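Local coordinates for hypothetical conserved protein (Thermus thermophilus, PDB 3DZM) that is a major outer membrane beta-barrel protein of unknown function that binds calcium, at residues P39-G45 and S85-K91; A9-A15 and L27-D33. All blocks are in the same frame, centred on the assembly; numbering follows the deposited sequence.

Contact 1: P39-G45 and S85-K91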
ATOM      1  N   PRO A  39      25.204   8.537  10.728  1.00119.15           N
ATOM      2  CA  PRO A  39      24.595   8.510   9.403  1.00116.39           C
ATOM      3  C   PRO A  39      23.173   7.890   9.445  1.00 95.07           C
ATOM      4  O   PRO A  39      22.693   7.390   8.432  1.00 98.54           O
ATOM      5  CB  PRO A  39      25.576   7.638   8.600  1.00116.78           C
ATOM      6  CG  PRO A  39      26.585   7.083   9.637  1.00116.61           C
ATOM      7  CD  PRO A  39      25.977   7.314  10.980  1.00115.29           C
ATOM      8  N   LEU A  40      22.525   7.942  10.611  1.00 85.11           N
ATOM      9  CA  LEU A  40      21.100   7.649  10.759  1.00 75.94           C
ATOM     10  C   LEU A  40      20.178   8.623  10.043  1.00 86.10           C
ATOM     11  O   LEU A  40      20.480   9.802   9.861  1.00 94.86           O
ATOM     12  CB  LEU A  40      20.680   7.609  12.218  1.00 78.42           C
ATOM     13  CG  LEU A  40      20.795   6.222  12.844  1.00 93.70           C
ATOM     14  CD1 LEU A  40      19.943   5.236  12.079  1.00 96.95           C
ATOM     15  CD2 LEU A  40      22.229   5.772  12.825  1.00 98.57           C
ATOM     16  N   GLY A  41      19.034   8.085   9.645  1.00 85.95           N
ATOM     17  CA  GLY A  41      18.022   8.785   8.892  1.00 73.56           C
ATOM     18  C   GLY A  41      16.698   8.215   9.319  1.00 69.58           C
ATOM     19  O   GLY A  41      16.629   7.059   9.687  1.00 75.55           O
ATOM     20  N   VAL A  42      15.658   9.039   9.291  1.00 70.16           N
ATOM     21  CA  VAL A  42      14.290   8.611   9.567  1.00 64.16           C
ATOM     22  C   VAL A  42      13.394   9.154   8.462  1.00 67.63           C
ATOM     23  O   VAL A  42      13.567  10.285   8.029  1.00 66.75           O
ATOM     24  CB  VAL A  42      13.857   9.092  10.934  1.00 73.77           C
ATOM     25  CG1 VAL A  42      12.399   8.914  11.119  1.00 75.79           C
ATOM     26  CG2 VAL A  42      14.602   8.288  11.981  1.00 80.39           C
ATOM     27  N   ARG A  43      12.494   8.314   7.950  1.00 68.92           N
ATOM     28  CA  ARG A  43      11.537   8.735   6.935  1.00 63.38           C
ATOM     29  C   ARG A  43      10.117   8.378   7.393  1.00 67.79           C
ATOM     30  O   ARG A  43       9.871   7.225   7.764  1.00 74.35           O
ATOM     31  CB  ARG A  43      11.857   8.104   5.569  1.00 60.47           C
ATOM     32  CG  ARG A  43      10.843   8.473   4.501  1.00 69.79           C
ATOM     33  CD  ARG A  43      11.185   8.003   3.130  1.00 72.66           C
ATOM     34  NE  ARG A  43      11.390   6.574   3.126  1.00 82.94           N
ATOM     35  CZ  ARG A  43      11.589   5.871   2.024  1.00 88.63           C
ATOM     36  NH1 ARG A  43      11.593   6.499   0.865  1.00 88.17           N
ATOM     37  NH2 ARG A  43      11.793   4.557   2.091  1.00 88.70           N
ATOM     38  N   LEU A  44       9.205   9.363   7.417  1.00 57.96           N
ATOM     39  CA  LEU A  44       7.764   9.086   7.586  1.00 62.62           C
ATOM     40  C   LEU A  44       7.094   9.368   6.271  1.00 67.81           C
ATOM     41  O   LEU A  44       7.336  10.412   5.684  1.00 73.34           O
ATOM     42  CB  LEU A  44       7.097  10.042   8.552  1.00 68.74           C
ATOM     43  CG  LEU A  44       7.104   9.883  10.046  1.00 79.12           C
ATOM     44  CD1 LEU A  44       8.519   9.696  10.480  1.00 91.41           C
ATOM     45  CD2 LEU A  44       6.570  11.165  10.600  1.00 74.68           C
ATOM     46  N   GLY A  45       6.228   8.473   5.821  1.00 61.09           N
ATOM     47  CA  GLY A  45       5.671   8.612   4.499  1.00 63.38           C
ATOM     48  C   GLY A  45       4.268   8.089   4.403  1.00 66.48           C
ATOM     49  O   GLY A  45       3.873   7.229   5.186  1.00 69.42           O
ATOM     50  N   SER A  85       3.896   4.723   6.892  1.00 62.96           N
ATOM     51  CA  SER A  85       5.131   4.004   7.111  1.00 64.37           C
ATOM     52  C   SER A  85       6.184   4.834   7.883  1.00 61.67           C
ATOM     53  O   SER A  85       6.240   6.049   7.793  1.00 68.20           O
ATOM     54  CB  SER A  85       5.679   3.500   5.764  1.00 68.98           C
ATOM     55  OG  SER A  85       6.681   4.387   5.318  1.00 85.07           O
ATOM     56  N   LEU A  86       7.005   4.147   8.661  1.00 58.68           N
ATOM     57  CA  LEU A  86       8.165   4.736   9.296  1.00 63.48           C
ATOM     58  C   LEU A  86       9.384   3.865   9.002  1.00 70.38           C
ATOM     59  O   LEU A  86       9.330   2.659   9.206  1.00 75.88           O
ATOM     60  CB  LEU A  86       7.968   4.839  10.807  1.00 68.49           C
ATOM     61  CG  LEU A  86       9.271   5.262  11.482  1.00 82.78           C
ATOM     62  CD1 LEU A  86       9.426   6.775  11.455  1.00 81.17           C
ATOM     63  CD2 LEU A  86       9.322   4.750  12.889  1.00 87.08           C
ATOM     64  N   ASP A  87      10.462   4.481   8.508  1.00 65.54           N
ATOM     65  CA  ASP A  87      11.690   3.774   8.163  1.00 63.14           C
ATOM     66  C   ASP A  87      12.868   4.368   8.892  1.00 63.46           C
ATOM     67  O   ASP A  87      13.060   5.569   8.879  1.00 71.70           O
ATOM     68  CB  ASP A  87      12.058   3.902   6.676  1.00 79.53           C
ATOM     69  CG  ASP A  87      10.958   3.527   5.743  1.00 94.25           C
ATOM     70  OD1 ASP A  87      10.164   2.647   6.085  1.00106.82           O
ATOM     71  OD2 ASP A  87      10.903   4.102   4.638  1.00100.45           O
ATOM     72  N   VAL A  88      13.696   3.513   9.478  1.00 63.77           N
ATOM     73  CA  VAL A  88      15.021   3.911   9.913  1.00 64.50           C
ATOM     74  C   VAL A  88      15.981   3.574   8.787  1.00 65.87           C
ATOM     75  O   VAL A  88      15.984   2.442   8.316  1.00 64.79           O
ATOM     76  CB  VAL A  88      15.414   3.173  11.205  1.00 70.94           C
ATOM     77  CG1 VAL A  88      16.928   3.381  11.574  1.00 54.58           C
ATOM     78  CG2 VAL A  88      14.436   3.564  12.327  1.00 56.00           C
ATOM     79  N   LEU A  89      16.748   4.577   8.345  1.00 67.91           N
ATOM     80  CA  LEU A  89      17.741   4.468   7.275  1.00 66.15           C
ATOM     81  C   LEU A  89      19.139   4.573   7.836  1.00 74.53           C
ATOM     82  O   LEU A  89      19.382   5.379   8.698  1.00 84.92           O
ATOM     83  CB  LEU A  89      17.572   5.634   6.307  1.00 68.15           C
ATOM     84  CG  LEU A  89      16.159   5.858   5.786  1.00 79.62           C
ATOM     85  CD1 LEU A  89      15.776   7.308   5.833  1.00 79.05           C
ATOM     86  CD2 LEU A  89      16.099   5.336   4.376  1.00 89.52           C
ATOM     87  N   TYR A  90      20.069   3.785   7.330  1.00 73.33           N
ATOM     88  CA  TYR A  90      21.478   3.962   7.662  1.00 72.36           C
ATOM     89  C   TYR A  90      22.305   4.238   6.404  1.00 71.70           C
ATOM     90  O   TYR A  90      22.173   3.539   5.423  1.00 85.10           O
ATOM     91  CB  TYR A  90      21.999   2.722   8.390  1.00 93.00           C
ATOM     92  CG  TYR A  90      23.274   2.994   9.146  1.00121.40           C
ATOM     93  CD1 TYR A  90      24.493   3.108   8.477  1.00131.21           C
ATOM     94  CD2 TYR A  90      23.263   3.154  10.525  1.00135.28           C
ATOM     95  CE1 TYR A  90      25.664   3.371   9.157  1.00139.32           C
ATOM     96  CE2 TYR A  90      24.435   3.417  11.221  1.00144.21           C
ATOM     97  CZ  TYR A  90      25.634   3.524  10.533  1.00147.67           C
ATOM     98  OH  TYR A  90      26.806   3.783  11.219  1.00153.26           O
ATOM     99  N   LYS A  91      23.167   5.245   6.411  1.00 77.26           N
ATOM    100  CA  LYS A  91      24.009   5.535   5.224  1.00 88.00           C
ATOM    101  C   LYS A  91      25.474   5.188   5.381  1.00 93.93           C
ATOM    102  O   LYS A  91      26.216   5.922   6.031  1.00109.17           O
ATOM    103  CB  LYS A  91      23.946   7.019   4.841  1.00 94.80           C
ATOM    104  CG  LYS A  91      22.568   7.616   4.750  1.00107.57           C
ATOM    105  CD  LYS A  91      22.686   9.065   4.346  1.00122.15           C
ATOM    106  CE  LYS A  91      21.516   9.900   4.832  1.00126.55           C
ATOM    107  NZ  LYS A  91      21.971  11.319   4.877  1.00129.24           N
TER

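Contact 2: A9-A15 and L27-D33. Residue 9 of segment 9-15 comes from a tag, linker or insertion.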
ATOM      1  N   ALA A   9      21.030  19.032  11.219  1.00132.47           N
ATOM      2  CA  ALA A   9      19.735  18.371  10.991  1.00119.73           C
ATOM      3  C   ALA A   9      19.106  18.742   9.642  1.00112.77           C
ATOM      4  O   ALA A   9      18.630  19.869   9.454  1.00112.26           O
ATOM      5  CB  ALA A   9      18.775  18.630  12.129  1.00118.80           C
ATOM      6  N   LYS A  10      19.109  17.782   8.713  1.00103.82           N
ATOM      7  CA  LYS A  10      18.680  18.020   7.336  1.00101.15           C
ATOM      8  C   LYS A  10      17.299  17.434   7.001  1.00 95.86           C
ATOM      9  O   LYS A  10      17.144  16.227   6.850  1.00 99.13           O
ATOM     10  CB  LYS A  10      19.739  17.511   6.368  1.00107.77           C
ATOM     11  CG  LYS A  10      20.875  18.517   6.155  1.00128.03           C
ATOM     12  CD  LYS A  10      22.221  17.837   5.839  1.00138.29           C
ATOM     13  CE  LYS A  10      23.414  18.798   6.015  1.00141.69           C
ATOM     14  NZ  LYS A  10      23.427  19.467   7.352  1.00142.86           N
ATOM     15  N   PHE A  11      16.306  18.310   6.887  1.00 84.09           N
ATOM     16  CA  PHE A  11      14.928  17.910   6.614  1.00 84.31           C
ATOM     17  C   PHE A  11      14.540  18.048   5.117  1.00 85.82           C
ATOM     18  O   PHE A  11      14.783  19.089   4.501  1.00 86.08           O
ATOM     19  CB  PHE A  11      13.964  18.713   7.509  1.00 84.60           C
ATOM     20  CG  PHE A  11      14.166  18.483   8.984  1.00 84.64           C
ATOM     21  CD1 PHE A  11      13.664  17.344   9.599  1.00 82.35           C
ATOM     22  CD2 PHE A  11      14.833  19.412   9.759  1.00 83.71           C
ATOM     23  CE1 PHE A  11      13.844  17.135  10.943  1.00 82.87           C
ATOM     24  CE2 PHE A  11      15.016  19.204  11.115  1.00 82.21           C
ATOM     25  CZ  PHE A  11      14.529  18.067  11.707  1.00 81.20           C
ATOM     26  N   SER A  12      13.967  17.002   4.520  1.00 80.08           N
ATOM     27  CA  SER A  12      13.556  17.102   3.118  1.00 79.27           C
ATOM     28  C   SER A  12      12.168  16.549   2.982  1.00 77.17           C
ATOM     29  O   SER A  12      11.696  15.797   3.825  1.00 77.40           O
ATOM     30  CB  SER A  12      14.492  16.357   2.164  1.00 79.78           C
ATOM     31  OG  SER A  12      15.708  16.039   2.811  1.00 97.28           O
ATOM     32  N   VAL A  13      11.504  16.935   1.911  1.00 72.59           N
ATOM     33  CA  VAL A  13      10.215  16.358   1.609  1.00 71.96           C
ATOM     34  C   VAL A  13      10.466  15.592   0.314  1.00 75.35           C
ATOM     35  O   VAL A  13      11.191  16.070  -0.575  1.00 68.44           O
ATOM     36  CB  VAL A  13       9.091  17.464   1.514  1.00 83.68           C
ATOM     37  CG1 VAL A  13       9.538  18.610   0.628  1.00 81.46           C
ATOM     38  CG2 VAL A  13       7.754  16.897   1.023  1.00 83.40           C
ATOM     39  N   GLU A  14       9.902  14.388   0.240  1.00 75.65           N
ATOM     40  CA  GLU A  14      10.165  13.467  -0.848  1.00 77.25           C
ATOM     41  C   GLU A  14       8.833  13.021  -1.461  1.00 70.85           C
ATOM     42  O   GLU A  14       7.925  12.596  -0.756  1.00 75.68           O
ATOM     43  CB  GLU A  14      10.964  12.280  -0.283  1.00 84.79           C
ATOM     44  CG  GLU A  14      11.433  11.225  -1.276  1.00 98.51           C
ATOM     45  CD  GLU A  14      11.533   9.831  -0.633  1.00106.81           C
ATOM     46  OE1 GLU A  14      12.562   9.528   0.017  1.00100.72           O
ATOM     47  OE2 GLU A  14      10.568   9.036  -0.788  1.00114.75           O
ATOM     48  N   ALA A  15       8.716  13.121  -2.777  1.00 65.04           N
ATOM     49  CA  ALA A  15       7.556  12.580  -3.503  1.00 69.54           C
ATOM     50  C   ALA A  15       8.024  11.444  -4.385  1.00 73.84           C
ATOM     51  O   ALA A  15       9.085  11.547  -5.013  1.00 75.28           O
ATOM     52  CB  ALA A  15       6.879  13.686  -4.389  1.00 73.87           C
ATOM     53  N   LEU A  27       4.213  10.409  -0.491  1.00 64.31           N
ATOM     54  CA  LEU A  27       4.785  11.635   0.057  1.00 64.22           C
ATOM     55  C   LEU A  27       5.438  11.315   1.398  1.00 65.60           C
ATOM     56  O   LEU A  27       4.896  10.552   2.209  1.00 65.29           O
ATOM     57  CB  LEU A  27       3.684  12.658   0.270  1.00 69.90           C
ATOM     58  CG  LEU A  27       3.467  13.505  -0.968  1.00 81.44           C
ATOM     59  CD1 LEU A  27       2.029  13.955  -1.067  1.00 84.39           C
ATOM     60  CD2 LEU A  27       4.411  14.664  -0.888  1.00 87.41           C
ATOM     61  N   ALA A  28       6.611  11.872   1.630  1.00 59.18           N
ATOM     62  CA  ALA A  28       7.322  11.577   2.867  1.00 63.12           C
ATOM     63  C   ALA A  28       8.126  12.768   3.323  1.00 67.26           C
ATOM     64  O   ALA A  28       8.437  13.664   2.528  1.00 68.56           O
ATOM     65  CB  ALA A  28       8.234  10.318   2.726  1.00 50.47           C
ATOM     66  N   VAL A  29       8.417  12.785   4.623  1.00 70.68           N
ATOM     67  CA  VAL A  29       9.393  13.702   5.182  1.00 74.02           C
ATOM     68  C   VAL A  29      10.544  12.842   5.672  1.00 72.43           C
ATOM     69  O   VAL A  29      10.330  11.796   6.278  1.00 76.97           O
ATOM     70  CB  VAL A  29       8.795  14.608   6.305  1.00 68.01           C
ATOM     71  CG1 VAL A  29       8.121  13.775   7.418  1.00 66.80           C
ATOM     72  CG2 VAL A  29       9.864  15.521   6.895  1.00 59.54           C
ATOM     73  N   VAL A  30      11.759  13.256   5.348  1.00 74.06           N
ATOM     74  CA  VAL A  30      12.986  12.581   5.778  1.00 72.89           C
ATOM     75  C   VAL A  30      13.811  13.497   6.657  1.00 74.37           C
ATOM     76  O   VAL A  30      13.908  14.686   6.402  1.00 84.60           O
ATOM     77  CB  VAL A  30      13.901  12.313   4.597  1.00 70.79           C
ATOM     78  CG1 VAL A  30      15.031  11.393   5.028  1.00 71.71           C
ATOM     79  CG2 VAL A  30      13.119  11.757   3.428  1.00 70.13           C
ATOM     80  N   ALA A  31      14.440  12.941   7.670  1.00 68.73           N
ATOM     81  CA  ALA A  31      15.337  13.709   8.503  1.00 65.95           C
ATOM     82  C   ALA A  31      16.636  12.940   8.544  1.00 77.69           C
ATOM     83  O   ALA A  31      16.641  11.759   8.812  1.00 74.83           O
ATOM     84  CB  ALA A  31      14.756  13.847   9.878  1.00 63.59           C
ATOM     85  N   GLU A  32      17.741  13.605   8.250  1.00 91.12           N
ATOM     86  CA  GLU A  32      19.019  12.925   8.167  1.00 99.06           C
ATOM     87  C   GLU A  32      20.101  13.852   8.680  1.00100.15           C
ATOM     88  O   GLU A  32      19.841  15.038   8.858  1.00 95.72           O
ATOM     89  CB  GLU A  32      19.287  12.472   6.731  1.00110.39           C
ATOM     90  CG  GLU A  32      19.286  13.587   5.716  1.00124.00           C
ATOM     91  CD  GLU A  32      18.835  13.145   4.330  1.00132.03           C
ATOM     92  OE1 GLU A  32      19.322  12.099   3.834  1.00127.23           O
ATOM     93  OE2 GLU A  32      17.990  13.867   3.739  1.00139.76           O
ATOM     94  N   ASP A  33      21.298  13.313   8.935  1.00110.47           N
ATOM     95  CA  ASP A  33      22.345  14.066   9.639  1.00120.29           C
ATOM     96  C   ASP A  33      21.813  14.549  10.986  1.00119.04           C
ATOM     97  O   ASP A  33      21.805  15.748  11.263  1.00122.66           O
ATOM     98  CB  ASP A  33      22.840  15.272   8.813  1.00130.10           C
ATOM     99  CG  ASP A  33      23.632  14.856   7.563  1.00142.01           C
ATOM    100  OD1 ASP A  33      23.853  13.636   7.356  1.00145.36           O
ATOM    101  OD2 ASP A  33      24.033  15.759   6.787  1.00142.23           O
TER

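Contact 1: P39-G45 and S85-K91
R43 and D87 form a salt bridge across two antiparallel strands. NE and NH2 of R43 both bond to the same oxygen, OD2 of D87, at 2.9 and 2.7 Å. The oxygen sits at the guanidinium edge, and the carboxylate plane is turned 64° from the guanidinium plane. The R43 chain runs extended from the backbone and then bends at chi3 (56°), which brings its NE side round to the carboxylate. The other oxygen, OD1, makes a salt bridge with R108. R43 has further partners: NH1 pairs with E14, NH2 with D156, and Y104 makes a cation-pi contact. With alanine in place of R43, OD2 of D87 would probably lose both of its donors from this strand, and E14 and D156 would each lose a cationic partner.

R43 and D87 are also a hydrogen-bonded backbone pair. R43 N gives to D87 O at 3.0 Å, and D87 N gives to R43 O at 2.9 Å. Similar bonds join G45 to S85. At G41 the bond from L89 N to G41 O is nearly straight, at 2.8 Å, but the one from G41 N to L89 O is weak. Beyond it, K91 N reaches P39 O. L89 lies on the face of R43 and D87, and its CD1 packs against the backbone of G41.

The other face is apolar. L40 CD1 meets V88 CG1 at 3.6 Å, and its CD2 lies 3.6 Å from Y90 CE2, oblique to the ring. P39 lies beside Y90 and points the same way. V42 CG1 and L44 CD1 both touch CD1 of L86. A polar inner face, here with a buried R43-D87 pair, backed by an apolar outer one is characteristic of the wall of an outer membrane beta-barrel.

Contact 2: A9-A15 and L27-D33
The F11 ring meets the methyl of A31 obliquely, CE1 lying 3.6 Å from A31 CB. It does so on the apolar outer face of an antiparallel beta-barrel wall. F214, at the C-terminus, also touches F11. Farther along the same face, V13 CG2 and A15 CB both lie loosely against L27 CD2.

The flat carboxylates belong to the opposite, inner face. E14 is extended, with CG anti to its N (chi1 -176°), and its OE1 passes 4.1 Å from V30 CG2. Its polar end is held from another strand, where R142 pairs with OE1. E32 has its main partner in K91, through OE1. Its OE2 takes a weak hydrogen bond from S12 OG, at 3.3 Å, and has a long, weak ion pair with R213. Nearer the end of the pair, K10 crosses D33, and NZ lies 3.8 Å from OD2 in a long salt bridge.

Between the two faces the backbones are joined by paired bonds at three places. These are K10 with E32, S12 with V30, and E14 with A28. K10 N gives to E32 O at 2.8 Å. At the far end, E14 N gives to A28 O at 2.8 Å, and A28 N gives back to E14 O.

Contact 1 and contact 2 have centres about 9 Å apart in the same curled antiparallel sheet. Contact 2 comes first along the chain and closes before contact 1 opens. Strand 23-32 of contact 2 and strand 40-50 of contact 1 are sequence neighbours and lie side by side. They are probably joined by backbone hydrogen bonds from V29 N to L44 O and from A31 N to V42 O, both 2.8 Å. The four strands thus form a continuous part of the wall. Strand 10-17 also pairs with strand 202-213, which closes the barrel. The calcium site lies away from both contacts.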